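Long-range contacts in PA1221 (Pseudomonas aeruginosa, PDB 4DG9), which combines an AMP-binding domain of the ANL superfamily with a carrier domain that has a phosphopantetheine attachment site in a single chain: residues K180-T185 / P311-T316; G361-F366 / Y398-R403. All coordinates share one frame; numbering follows the deposited sequence.

Contact 1 (K180-T185 / P311-T316); sequences KAIACT and PTENTT. With DG9 (5'-({[(2R,3R)-3-amino-2-{[2-({N-[(2R)-2-hydroxy-3,3-dimethyl-4-{[oxido(oxo)phosphonio]oxy}butanoyl]-beta-alanyl}amino)ethyl]sulfanyl}-4-methylpentyl]sulfonyl}amino)-5'-deoxyadenosine), chain B.
Thr312 and Glu313, from the YGPTE signature (motif A5) of the ANL fold, lie against Ile182 of strand 181-185, the middle strand of a small antiparallel sheet; the loop 311-316 links strands 304-309 and 319-322. The contact is buried, joined by van der Waals packing and one water. Pro311 starts a tight turn, its O accepting from the N of Asn314. At Thr312 the two branches part: OG1 lies beside the backbone N (chi1 -57°), which leaves CG2 anti to that N, where it meets Ile182 CD1 at 3.9 Å, whereas OG1 and the backbone N give weak hydrogen bonds to the sulfonyl oxygen O3P of DG9. The Thr312 carbonyl takes the N of Thr315 at 2.9 Å and has the sulfur of Cys184 beside it, SG to O 3.7 Å. Glu313 starts out away from the strand, but a bend at its second torsion (chi2 83°) swings the carboxylate back over the end of Ile182, with OE2 3.7 Å from CD1. That carboxylate is held by others, OE1 in a salt bridge with Arg428 and OE2 in a hydrogen bond with Tyr374. Ile182 CD1 packs against it as an apolar flank. The carbonyl of Asn314 turns off to Arg191 on helix 186-193. Thr315 then reaches back, its OG1 3.8 Å from Cys184 SG. This hydroxyl bonds to Gly369 O and also accepts from a water, OG1 to water 2.9 Å, which in turn accepts from the N of Thr185, the N-cap residue of helix 186-193. Thr316 finishes the loop on the ligand side: its backbone O receives the amine N2 of DG9 at 2.8 Å.

Contact 2 (G361-F366 / Y398-R403); sequences GEIVAF and YRTGDR. With DG9 (5'-({[(2R,3R)-3-amino-2-{[2-({N-[(2R)-2-hydroxy-3,3-dimethyl-4-{[oxido(oxo)phosphonio]oxy}butanoyl]-beta-alanyl}amino)ethyl]sulfanyl}-4-methylpentyl]sulfonyl}amino)-5'-deoxyadenosine), chain B.
An antiparallel strand pair interrupted by a beta bulge holds Asp402, the ribose-binding aspartate of the YRTGD signature. Across it, Ala365 and Tyr398 form a hydrogen-bonded pair with two backbone bonds, flanked by the non-hydrogen-bonded pair Val364-Arg399. Between that pair and Glu362-Arg403 the strand 398-403 carries two extra residues, and Ile363 spans the gap. Its N bonds to Asp402 O at 2.8 Å, and its O accepts twice from Thr400: from the N at 3.0 Å, nearly along the C=O axis, and from OG1 at 2.6 Å, tilted out of the carbonyl plane. Thr400 OG1 sits between the backbone N and carbonyl carbon (chi1 64°), a position from which it also accepts from Asp402 N, closing an ST turn. Glu362 extends over the bulge. Its OE2 takes a weak bond from Gly401 N, while OE1 meets Arg399 NH2 in a 3.2 Å salt bridge; guanidinium and carboxylate planes stand at right angles, and NH2 comes from above the carboxylate plane. Asp402 grips DG9 with both oxygens, OD1 to O2 at 2.8 Å and OD2 to O1 at 2.5 Å, and is itself tied to Arg417 and Tyr309. Strand 361-367 has strand 342-347 as its other neighbour, and strand 394-406 also pairs with strands 385-389 and 412-417.

The two contacts, their centres about 14 Å apart, line adjoining parts of one ligand site. Contact 1 meets DG9 at its sulfonyl and amine groups, while contact 2 takes its ribose hydroxyls. They touch directly where the loop 311-316 lies on strand 398-403: Pro311 CG packs 3.9 Å from Thr400 CG2, and its ring also reaches the aromatic ring of Tyr398, CG to CE2 4.0 Å. Beside this, Glu313 OE2 is 3.3 Å from Tyr398 OH, a probable hydrogen bond. The loop thus touches strand 181-185 through Thr312, Glu313 and Thr315, and the bulged strand pair through Pro311 and Glu313.

Contact 1 (K180-T185 / P311-T316)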
loop_
_atom_site.group_PDB
_atom_site.type_symbol
_atom_site.label_atom_id
_atom_site.label_comp_id
_atom_site.label_asym_id
_atom_site.label_seq_id
_atom_site.Cartn_x
_atom_site.Cartn_y
_atom_site.Cartn_z
ATOM N N LYS A 180 7.057 -11.445 -8.944
ATOM C CA LYS A 180 8.379 -11.054 -9.424
ATOM C C LYS A 180 8.922 -9.860 -8.643
ATOM O O LYS A 180 8.189 -8.904 -8.352
ATOM C CB LYS A 180 8.323 -10.719 -10.913
ATOM C CG LYS A 180 7.847 -11.868 -11.780
ATOM C CD LYS A 180 8.632 -13.141 -11.498
ATOM C CE LYS A 180 8.288 -14.233 -12.501
ATOM N NZ LYS A 180 8.929 -15.532 -12.151
ATOM N N ALA A 181 10.212 -9.912 -8.321
ATOM C CA ALA A 181 10.826 -8.878 -7.492
ATOM C C ALA A 181 11.182 -7.622 -8.270
ATOM O O ALA A 181 11.795 -7.672 -9.342
ATOM C CB ALA A 181 12.049 -9.409 -6.776
ATOM N N ILE A 182 10.783 -6.493 -7.703
ATOM C CA ILE A 182 11.125 -5.189 -8.228
ATOM C C ILE A 182 12.125 -4.555 -7.275
ATOM O O ILE A 182 11.765 -4.201 -6.153
ATOM C CB ILE A 182 9.874 -4.324 -8.297
ATOM C CG1 ILE A 182 8.786 -5.054 -9.109
ATOM C CG2 ILE A 182 10.207 -2.958 -8.852
ATOM C CD1 ILE A 182 7.397 -4.362 -9.138
ATOM N N ALA A 183 13.380 -4.443 -7.711
ATOM C CA ALA A 183 14.447 -3.871 -6.894
ATOM C C ALA A 183 14.534 -2.359 -7.092
ATOM O O ALA A 183 14.741 -1.884 -8.193
ATOM C CB ALA A 183 15.768 -4.512 -7.227
ATOM N N CYS A 184 14.390 -1.614 -6.008
ATOM C CA CYS A 184 14.402 -0.167 -6.059
ATOM C C CYS A 184 15.701 0.347 -5.442
ATOM O O CYS A 184 16.284 -0.302 -4.574
ATOM C CB CYS A 184 13.158 0.396 -5.353
ATOM S SG CYS A 184 11.600 0.016 -6.267
ATOM N N THR A 185 16.144 1.520 -5.871
ATOM C CA THR A 185 17.515 1.949 -5.623
ATOM C C THR A 185 17.560 3.092 -4.624
ATOM O O THR A 185 16.559 3.759 -4.390
ATOM C CB THR A 185 18.168 2.449 -6.929
ATOM O OG1 THR A 185 17.670 3.755 -7.238
ATOM C CG2 THR A 185 17.857 1.507 -8.103
ATOM N N PRO A 311 3.483 3.784 -10.315
ATOM C CA PRO A 311 3.724 2.351 -10.156
ATOM C C PRO A 311 4.975 2.086 -9.313
ATOM O O PRO A 311 5.894 2.902 -9.332
ATOM C CB PRO A 311 3.934 1.862 -11.602
ATOM C CG PRO A 311 3.879 3.071 -12.477
ATOM C CD PRO A 311 3.963 4.281 -11.610
ATOM N N THR A 312 5.003 0.956 -8.614
ATOM C CA THR A 312 6.177 0.490 -7.878
ATOM C C THR A 312 7.456 0.535 -8.711
ATOM O O THR A 312 8.524 0.859 -8.205
ATOM C CB THR A 312 5.978 -0.974 -7.416
ATOM O OG1 THR A 312 4.788 -1.071 -6.631
ATOM C CG2 THR A 312 7.162 -1.450 -6.599
ATOM N N GLU A 313 7.343 0.193 -9.988
ATOM C CA GLU A 313 8.495 0.158 -10.891
ATOM C C GLU A 313 9.248 1.487 -10.999
ATOM O O GLU A 313 10.425 1.519 -11.336
ATOM C CB GLU A 313 8.047 -0.301 -12.290
ATOM C CG GLU A 313 7.617 -1.776 -12.377
ATOM C CD GLU A 313 6.164 -2.036 -11.944
ATOM O OE1 GLU A 313 5.501 -1.139 -11.333
ATOM O OE2 GLU A 313 5.688 -3.162 -12.227
ATOM N N ASN A 314 8.526 2.584 -10.807
ATOM C CA ASN A 314 9.085 3.939 -10.742
ATOM C C ASN A 314 9.258 4.509 -9.324
ATOM O O ASN A 314 9.346 5.719 -9.143
ATOM C CB ASN A 314 8.395 4.917 -11.705
ATOM C CG ASN A 314 9.216 6.157 -11.946
ATOM O OD1 ASN A 314 10.450 6.116 -11.888
ATOM N ND2 ASN A 314 8.544 7.274 -12.212
ATOM N N THR A 315 9.183 3.650 -8.316
ATOM C CA THR A 315 9.459 4.076 -6.943
ATOM C C THR A 315 8.500 5.085 -6.295
ATOM O O THR A 315 8.820 6.272 -6.186
ATOM C CB THR A 315 10.895 4.615 -6.805
ATOM O OG1 THR A 315 11.824 3.636 -7.292
ATOM C CG2 THR A 315 11.207 4.918 -5.351
ATOM N N THR A 316 7.351 4.607 -5.810
ATOM C CA THR A 316 6.446 5.524 -5.109
ATOM C C THR A 316 5.721 6.498 -6.033
ATOM O O THR A 316 4.561 6.245 -6.363
ATOM C CB THR A 316 7.148 6.236 -3.950
ATOM O OG1 THR A 316 7.862 5.265 -3.176
ATOM C CG2 THR A 316 6.141 6.964 -3.063
HETATM C C DG9 B . 1.666 2.157 -5.203
HETATM N N DG9 B . -0.085 0.924 -7.982
HETATM S S DG9 B . 1.131 0.248 -7.205
HETATM C C1 DG9 B . 2.055 1.438 -6.505
HETATM N N1 DG9 B . -4.951 7.912 -9.446
HETATM O O1 DG9 B . -0.071 2.357 -12.274
HETATM C C2 DG9 B . -5.368 6.894 -10.219
HETATM N N2 DG9 B . 3.367 3.914 -5.457
HETATM O O2 DG9 B . -2.802 2.168 -12.256
HETATM C C3 DG9 B . 0.252 1.788 -9.096
HETATM N N3 DG9 B . -4.718 5.724 -10.277
HETATM O O3 DG9 B . -7.947 -4.133 3.056
HETATM C C4 DG9 B . -3.601 5.525 -9.531
HETATM C C5 DG9 B . -3.145 6.553 -8.722
HETATM C C6 DG9 B . -3.845 7.764 -8.688
HETATM N N6 DG9 B . -3.438 8.800 -7.913
HETATM N N7 DG9 B . -2.030 6.092 -8.113
HETATM C C8 DG9 B . -1.800 4.824 -8.527
HETATM N N9 DG9 B . -2.765 4.480 -9.385
HETATM C CA DG9 B . 1.894 3.652 -5.490
HETATM C CB DG9 B . 1.174 4.684 -4.621
HETATM C "C1'" DG9 B . -2.876 3.168 -10.072
HETATM S S1P DG9 B . 0.075 1.768 -4.521
HETATM C "C2'" DG9 B . -2.226 3.215 -11.450
HETATM P P2A DG9 B . -7.832 -4.255 4.573
HETATM C C2P DG9 B . 0.311 1.963 -2.777
HETATM O O2P DG9 B . 0.671 -0.769 -6.310
HETATM C "C3'" DG9 B . -0.772 2.910 -11.150
HETATM C C3P DG9 B . 0.654 0.671 -2.039
HETATM O O3P DG9 B . 1.978 -0.329 -8.205
HETATM C "C4'" DG9 B . -0.930 1.882 -10.040
HETATM O "O4'" DG9 B . -2.128 2.216 -9.320
HETATM O O4A DG9 B . -7.252 -5.527 5.155
HETATM N N4P DG9 B . -0.539 0.049 -1.499
HETATM C C5P DG9 B . -0.772 -0.097 -0.198
HETATM O O5P DG9 B . -0.039 0.327 0.680
HETATM O O6A DG9 B . -6.962 -3.023 5.150
HETATM C C6P DG9 B . -2.035 -0.837 0.162
HETATM C C7P DG9 B . -2.973 0.118 0.885
HETATM N N8P DG9 B . -4.082 -0.569 1.516
HETATM C C9P DG9 B . -3.979 -1.078 2.741
HETATM O O9P DG9 B . -2.963 -0.987 3.407
HETATM C CAP DG9 B . -5.184 -1.790 3.293
HETATM O OAP DG9 B . -6.172 -1.943 2.277
HETATM C CBP DG9 B . -5.802 -1.056 4.484
HETATM C CCP DG9 B . -7.171 -1.663 4.791
HETATM C CDP DG9 B . -4.867 -1.288 5.659
HETATM C CEP DG9 B . -5.927 0.440 4.229
HETATM C CG1 DG9 B . 1.919 5.026 -3.336
HETATM C CG2 DG9 B . 0.966 5.956 -5.437
HETATM O O HOH W 1 14.444 2.524 -7.825
#

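Contact 2 (G361-F366 / Y398-R403)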
loop_
_atom_site.group_PDB
_atom_site.type_symbol
_atom_site.label_atom_id
_atom_site.label_comp_id
_atom_site.label_asym_id
_atom_site.label_seq_id
_atom_site.Cartn_x
_atom_site.Cartn_y
_atom_site.Cartn_z
ATOM N N GLY A 361 -3.443 8.570 -24.342
ATOM C CA GLY A 361 -2.309 7.711 -24.643
ATOM C C GLY A 361 -1.746 7.016 -23.407
ATOM O O GLY A 361 -2.327 7.080 -22.319
ATOM N N GLU A 362 -0.608 6.353 -23.570
ATOM C CA GLU A 362 0.035 5.661 -22.453
ATOM C C GLU A 362 1.076 6.510 -21.716
ATOM O O GLU A 362 1.867 7.234 -22.339
ATOM C CB GLU A 362 0.669 4.349 -22.916
ATOM C CG GLU A 362 1.410 3.604 -21.808
ATOM C CD GLU A 362 1.760 2.187 -22.212
ATOM O OE1 GLU A 362 1.470 1.828 -23.375
ATOM O OE2 GLU A 362 2.312 1.435 -21.377
ATOM N N ILE A 363 1.071 6.421 -20.386
ATOM C CA ILE A 363 2.095 7.087 -19.592
ATOM C C ILE A 363 3.412 6.303 -19.594
ATOM O O ILE A 363 3.440 5.094 -19.350
ATOM C CB ILE A 363 1.650 7.330 -18.142
ATOM C CG1 ILE A 363 0.471 8.315 -18.101
ATOM C CG2 ILE A 363 2.828 7.840 -17.319
ATOM C CD1 ILE A 363 -0.117 8.536 -16.701
ATOM N N VAL A 364 4.495 7.009 -19.892
ATOM C CA VAL A 364 5.818 6.417 -19.968
ATOM C C VAL A 364 6.763 7.223 -19.079
ATOM O O VAL A 364 6.702 8.461 -19.043
ATOM C CB VAL A 364 6.339 6.447 -21.415
ATOM C CG1 VAL A 364 7.828 6.122 -21.455
ATOM C CG2 VAL A 364 5.529 5.493 -22.297
ATOM N N ALA A 365 7.645 6.535 -18.363
ATOM C CA ALA A 365 8.401 7.198 -17.319
ATOM C C ALA A 365 9.897 7.056 -17.483
ATOM O O ALA A 365 10.400 6.013 -17.880
ATOM C CB ALA A 365 7.980 6.679 -15.977
ATOM N N PHE A 366 10.600 8.119 -17.126
ATOM C CA PHE A 366 12.040 8.185 -17.207
ATOM C C PHE A 366 12.557 8.724 -15.892
ATOM O O PHE A 366 11.805 9.313 -15.105
ATOM C CB PHE A 366 12.457 9.181 -18.288
ATOM C CG PHE A 366 11.918 8.874 -19.649
ATOM C CD1 PHE A 366 12.698 8.188 -20.580
ATOM C CD2 PHE A 366 10.646 9.296 -20.018
ATOM C CE1 PHE A 366 12.209 7.911 -21.851
ATOM C CE2 PHE A 366 10.146 9.021 -21.291
ATOM C CZ PHE A 366 10.928 8.329 -22.207
ATOM N N TYR A 398 10.281 3.215 -18.561
ATOM C CA TYR A 398 9.317 2.182 -18.209
ATOM C C TYR A 398 7.922 2.567 -18.672
ATOM O O TYR A 398 7.485 3.690 -18.453
ATOM C CB TYR A 398 9.325 1.940 -16.712
ATOM C CG TYR A 398 8.176 1.110 -16.200
ATOM C CD1 TYR A 398 8.184 -0.274 -16.313
ATOM C CD2 TYR A 398 7.101 1.709 -15.575
ATOM C CE1 TYR A 398 7.142 -1.035 -15.825
ATOM C CE2 TYR A 398 6.059 0.964 -15.087
ATOM C CZ TYR A 398 6.079 -0.405 -15.205
ATOM O OH TYR A 398 5.027 -1.134 -14.709
ATOM N N ARG A 399 7.240 1.630 -19.329
ATOM C CA ARG A 399 5.876 1.832 -19.818
ATOM C C ARG A 399 4.861 1.417 -18.749
ATOM O O ARG A 399 4.790 0.247 -18.361
ATOM C CB ARG A 399 5.641 1.013 -21.084
ATOM C CG ARG A 399 6.706 1.161 -22.165
ATOM C CD ARG A 399 6.367 0.287 -23.375
ATOM N NE ARG A 399 5.124 0.720 -24.011
ATOM C CZ ARG A 399 5.065 1.570 -25.034
ATOM N NH1 ARG A 399 6.180 2.059 -25.560
ATOM N NH2 ARG A 399 3.890 1.922 -25.540
ATOM N N THR A 400 4.068 2.374 -18.283
ATOM C CA THR A 400 3.218 2.136 -17.129
ATOM C C THR A 400 2.042 1.243 -17.456
ATOM O O THR A 400 1.625 0.431 -16.636
ATOM C CB THR A 400 2.701 3.450 -16.532
ATOM O OG1 THR A 400 1.850 4.108 -17.482
ATOM C CG2 THR A 400 3.877 4.363 -16.166
ATOM N N GLY A 401 1.497 1.399 -18.654
ATOM C CA GLY A 401 0.276 0.700 -19.018
ATOM C C GLY A 401 -0.938 1.482 -18.563
ATOM O O GLY A 401 -2.063 0.992 -18.645
ATOM N N ASP A 402 -0.695 2.696 -18.074
ATOM C CA ASP A 402 -1.754 3.592 -17.645
ATOM C C ASP A 402 -2.090 4.548 -18.779
ATOM O O ASP A 402 -1.215 5.238 -19.318
ATOM C CB ASP A 402 -1.317 4.403 -16.419
ATOM C CG ASP A 402 -1.207 3.562 -15.155
ATOM O OD1 ASP A 402 -2.053 2.669 -14.957
ATOM O OD2 ASP A 402 -0.269 3.803 -14.362
ATOM N N ARG A 403 -3.363 4.580 -19.147
ATOM C CA ARG A 403 -3.857 5.528 -20.132
ATOM C C ARG A 403 -4.268 6.814 -19.431
ATOM O O ARG A 403 -5.074 6.793 -18.488
ATOM C CB ARG A 403 -5.053 4.960 -20.903
ATOM C CG ARG A 403 -4.733 3.794 -21.805
ATOM C CD ARG A 403 -5.874 3.525 -22.776
ATOM N NE ARG A 403 -5.956 4.513 -23.857
ATOM C CZ ARG A 403 -5.027 4.669 -24.799
ATOM N NH1 ARG A 403 -3.927 3.926 -24.779
ATOM N NH2 ARG A 403 -5.185 5.581 -25.749
HETATM C C DG9 B . 1.666 2.157 -5.203
HETATM N N DG9 B . -0.085 0.924 -7.982
HETATM S S DG9 B . 1.131 0.248 -7.205
HETATM C C1 DG9 B . 2.055 1.438 -6.505
HETATM N N1 DG9 B . -4.951 7.912 -9.446
HETATM O O1 DG9 B . -0.071 2.357 -12.274
HETATM C C2 DG9 B . -5.368 6.894 -10.219
HETATM N N2 DG9 B . 3.367 3.914 -5.457
HETATM O O2 DG9 B . -2.802 2.168 -12.256
HETATM C C3 DG9 B . 0.252 1.788 -9.096
HETATM N N3 DG9 B . -4.718 5.724 -10.277
HETATM O O3 DG9 B . -7.947 -4.133 3.056
HETATM C C4 DG9 B . -3.601 5.525 -9.531
HETATM C C5 DG9 B . -3.145 6.553 -8.722
HETATM C C6 DG9 B . -3.845 7.764 -8.688
HETATM N N6 DG9 B . -3.438 8.800 -7.913
HETATM N N7 DG9 B . -2.030 6.092 -8.113
HETATM C C8 DG9 B . -1.800 4.824 -8.527
HETATM N N9 DG9 B . -2.765 4.480 -9.385
HETATM C CA DG9 B . 1.894 3.652 -5.490
HETATM C CB DG9 B . 1.174 4.684 -4.621
HETATM C "C1'" DG9 B . -2.876 3.168 -10.072
HETATM S S1P DG9 B . 0.075 1.768 -4.521
HETATM C "C2'" DG9 B . -2.226 3.215 -11.450
HETATM P P2A DG9 B . -7.832 -4.255 4.573
HETATM C C2P DG9 B . 0.311 1.963 -2.777
HETATM O O2P DG9 B . 0.671 -0.769 -6.310
HETATM C "C3'" DG9 B . -0.772 2.910 -11.150
HETATM C C3P DG9 B . 0.654 0.671 -2.039
HETATM O O3P DG9 B . 1.978 -0.329 -8.205
HETATM C "C4'" DG9 B . -0.930 1.882 -10.040
HETATM O "O4'" DG9 B . -2.128 2.216 -9.320
HETATM O O4A DG9 B . -7.252 -5.527 5.155
HETATM N N4P DG9 B . -0.539 0.049 -1.499
HETATM C C5P DG9 B . -0.772 -0.097 -0.198
HETATM O O5P DG9 B . -0.039 0.327 0.680
HETATM O O6A DG9 B . -6.962 -3.023 5.150
HETATM C C6P DG9 B . -2.035 -0.837 0.162
HETATM C C7P DG9 B . -2.973 0.118 0.885
HETATM N N8P DG9 B . -4.082 -0.569 1.516
HETATM C C9P DG9 B . -3.979 -1.078 2.741
HETATM O O9P DG9 B . -2.963 -0.987 3.407
HETATM C CAP DG9 B . -5.184 -1.790 3.293
HETATM O OAP DG9 B . -6.172 -1.943 2.277
HETATM C CBP DG9 B . -5.802 -1.056 4.484
HETATM C CCP DG9 B . -7.171 -1.663 4.791
HETATM C CDP DG9 B . -4.867 -1.288 5.659
HETATM C CEP DG9 B . -5.927 0.440 4.229
HETATM C CG1 DG9 B . 1.919 5.026 -3.336
HETATM C CG2 DG9 B . 0.966 5.956 -5.437
#